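Local coordinates for protein 3-methylaspartate ammonia-lyase (Citrobacter amalonaticus, PDB 1KKO) that catalyses the reversible, magnesium-dependent anti elimination of ammonia from L-threo-3-methylaspartate to give mesaconate, probably as a step of glutamate breakdown, at residues Y12-F17 against I385-G390. Numbering follows the deposited sequence.
Sequences YSSFYF and IKPGMG
Selenomethionine Met389 lays its CG over one face of the Phe15 ring, 3.7 Å from the ring centroid and 16° off the normal, which meets the criteria of a CH-pi contact. The bend at chi2 (-61°) carries SE on above the same face, but at 5.4 Å from the centroid the Met-aromatic component is a distant one. On the opposite face of Phe15, Tyr16 CD1 sits over the ring centre, so the phenyl group is held between its neighbour in sequence and Met389. In this enolase-superfamily enzyme the pairing joins the corner in the first strand of the N-terminal domain to the loop that follows the last strand of the TIM barrel. Gln172, which binds the substrate, lies about 4 Å from Met389, and Cys361, which probably does too, about 4 Å from Phe15, nearest side-chain atoms. Next to the Phe15–Met389 contact, Ser14 packs on Pro387, which follows a cis peptide bond; Ser14 CB approaches Pro387 CB at 3.6 Å. With OG turned anti to the carbonyl carbon (chi1 -74°), the Ser14 hydroxyl comes 3.4 Å from Pro387 CG. Ser14 OG accepts a hydrogen bond from Asn396 ND2 of the second subunit. Ser14 O lies 3.6 Å from Gly388 CA, and no hydrogen bond links the two segments.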
loop_
_atom_site.group_PDB
_atom_site.type_symbol
_atom_site.label_atom_id
_atom_site.label_comp_id
_atom_site.label_asym_id
_atom_site.label_seq_id
_atom_site.Cartn_x
_atom_site.Cartn_y
_atom_site.Cartn_z
ATOM N N TYR A 12 -5.400 9.561 -5.948
ATOM C CA TYR A 12 -4.039 9.754 -5.490
ATOM C C TYR A 12 -3.236 8.492 -5.732
ATOM O O TYR A 12 -3.709 7.389 -5.475
ATOM C CB TYR A 12 -4.015 10.099 -3.992
ATOM C CG TYR A 12 -4.514 11.498 -3.683
ATOM C CD1 TYR A 12 -3.785 12.603 -4.054
ATOM C CD2 TYR A 12 -5.713 11.699 -3.034
ATOM C CE1 TYR A 12 -4.231 13.868 -3.780
ATOM C CE2 TYR A 12 -6.170 12.968 -2.751
ATOM C CZ TYR A 12 -5.421 14.041 -3.131
ATOM O OH TYR A 12 -5.865 15.310 -2.856
ATOM N N SER A 13 -2.025 8.663 -6.253
ATOM C CA SER A 13 -1.076 7.567 -6.376
ATOM C C SER A 13 -0.316 7.427 -5.051
ATOM O O SER A 13 -0.547 8.180 -4.101
ATOM C CB SER A 13 -0.144 7.778 -7.552
ATOM O OG SER A 13 0.585 8.972 -7.418
ATOM N N SER A 14 0.596 6.468 -4.973
ATOM C CA SER A 14 1.186 6.104 -3.692
ATOM C C SER A 14 2.455 6.841 -3.310
ATOM O O SER A 14 3.129 6.445 -2.370
ATOM C CB SER A 14 1.413 4.604 -3.624
ATOM O OG SER A 14 0.184 3.914 -3.444
ATOM N N PHE A 15 2.784 7.927 -3.998
ATOM C CA PHE A 15 3.849 8.766 -3.499
ATOM C C PHE A 15 3.626 10.209 -3.940
ATOM O O PHE A 15 2.514 10.727 -3.804
ATOM C CB PHE A 15 5.265 8.189 -3.743
ATOM C CG PHE A 15 6.261 8.659 -2.709
ATOM C CD1 PHE A 15 6.045 8.376 -1.363
ATOM C CD2 PHE A 15 7.353 9.420 -3.057
ATOM C CE1 PHE A 15 6.880 8.854 -0.406
ATOM C CE2 PHE A 15 8.221 9.885 -2.076
ATOM C CZ PHE A 15 7.979 9.602 -0.761
ATOM N N TYR A 16 4.682 10.844 -4.429
ATOM C CA TYR A 16 4.723 12.259 -4.770
ATOM C C TYR A 16 5.437 12.432 -6.092
ATOM O O TYR A 16 6.259 11.603 -6.486
ATOM C CB TYR A 16 5.469 13.053 -3.646
ATOM C CG TYR A 16 4.674 12.904 -2.394
ATOM C CD1 TYR A 16 4.780 11.759 -1.633
ATOM C CD2 TYR A 16 3.698 13.828 -2.053
ATOM C CE1 TYR A 16 3.947 11.548 -0.565
ATOM C CE2 TYR A 16 2.863 13.620 -0.996
ATOM C CZ TYR A 16 2.976 12.468 -0.264
ATOM O OH TYR A 16 2.125 12.214 0.773
ATOM N N PHE A 17 5.088 13.497 -6.794
ATOM C CA PHE A 17 5.880 13.978 -7.916
ATOM C C PHE A 17 6.912 14.927 -7.331
ATOM O O PHE A 17 6.543 15.902 -6.670
ATOM C CB PHE A 17 5.022 14.750 -8.912
ATOM C CG PHE A 17 4.030 13.904 -9.657
ATOM C CD1 PHE A 17 4.463 12.876 -10.467
ATOM C CD2 PHE A 17 2.675 14.153 -9.562
ATOM C CE1 PHE A 17 3.554 12.107 -11.157
ATOM C CE2 PHE A 17 1.781 13.384 -10.273
ATOM C CZ PHE A 17 2.224 12.360 -11.051
ATOM N N ILE A 385 9.118 -4.235 -5.919
ATOM C CA ILE A 385 8.027 -4.174 -4.954
ATOM C C ILE A 385 7.529 -2.726 -4.940
ATOM O O ILE A 385 8.266 -1.792 -4.646
ATOM C CB ILE A 385 8.525 -4.642 -3.590
ATOM C CG1 ILE A 385 8.873 -6.125 -3.652
ATOM C CG2 ILE A 385 7.486 -4.376 -2.525
ATOM C CD1 ILE A 385 9.679 -6.631 -2.491
ATOM N N LYS A 386 6.269 -2.553 -5.290
ATOM C CA LYS A 386 5.706 -1.240 -5.510
ATOM C C LYS A 386 4.192 -1.308 -5.352
ATOM O O LYS A 386 3.623 -2.399 -5.319
ATOM C CB LYS A 386 6.079 -0.772 -6.924
ATOM C CG LYS A 386 5.387 -1.550 -8.028
ATOM C CD LYS A 386 5.946 -1.214 -9.399
ATOM C CE LYS A 386 5.064 -1.748 -10.496
ATOM N NZ LYS A 386 5.495 -1.306 -11.861
ATOM N N PRO A 387 3.515 -0.166 -5.212
ATOM C CA PRO A 387 4.097 1.163 -5.133
ATOM C C PRO A 387 4.393 1.516 -3.680
ATOM O O PRO A 387 4.401 0.643 -2.817
ATOM C CB PRO A 387 2.953 2.019 -5.658
ATOM C CG PRO A 387 1.761 1.362 -5.073
ATOM C CD PRO A 387 2.058 -0.112 -5.080
ATOM N N GLY A 388 4.654 2.795 -3.433
ATOM C CA GLY A 388 4.866 3.294 -2.088
ATOM C C GLY A 388 6.285 3.240 -1.589
ATOM O O GLY A 388 7.128 2.521 -2.114
HETATM N N MSE A 389 6.520 4.020 -0.543
HETATM C CA MSE A 389 7.801 4.049 0.147
HETATM C C MSE A 389 7.741 3.360 1.500
HETATM O O MSE A 389 8.746 3.288 2.193
HETATM C CB MSE A 389 8.328 5.477 0.271
HETATM C CG MSE A 389 8.913 5.988 -1.041
HETATM SE SE MSE A 389 10.424 4.899 -1.639
HETATM C CE MSE A 389 11.399 6.160 -2.636
ATOM N N GLY A 390 6.590 2.817 1.880
ATOM C CA GLY A 390 6.490 2.113 3.144
ATOM C C GLY A 390 7.023 0.699 3.105
ATOM O O GLY A 390 7.264 0.101 4.158
#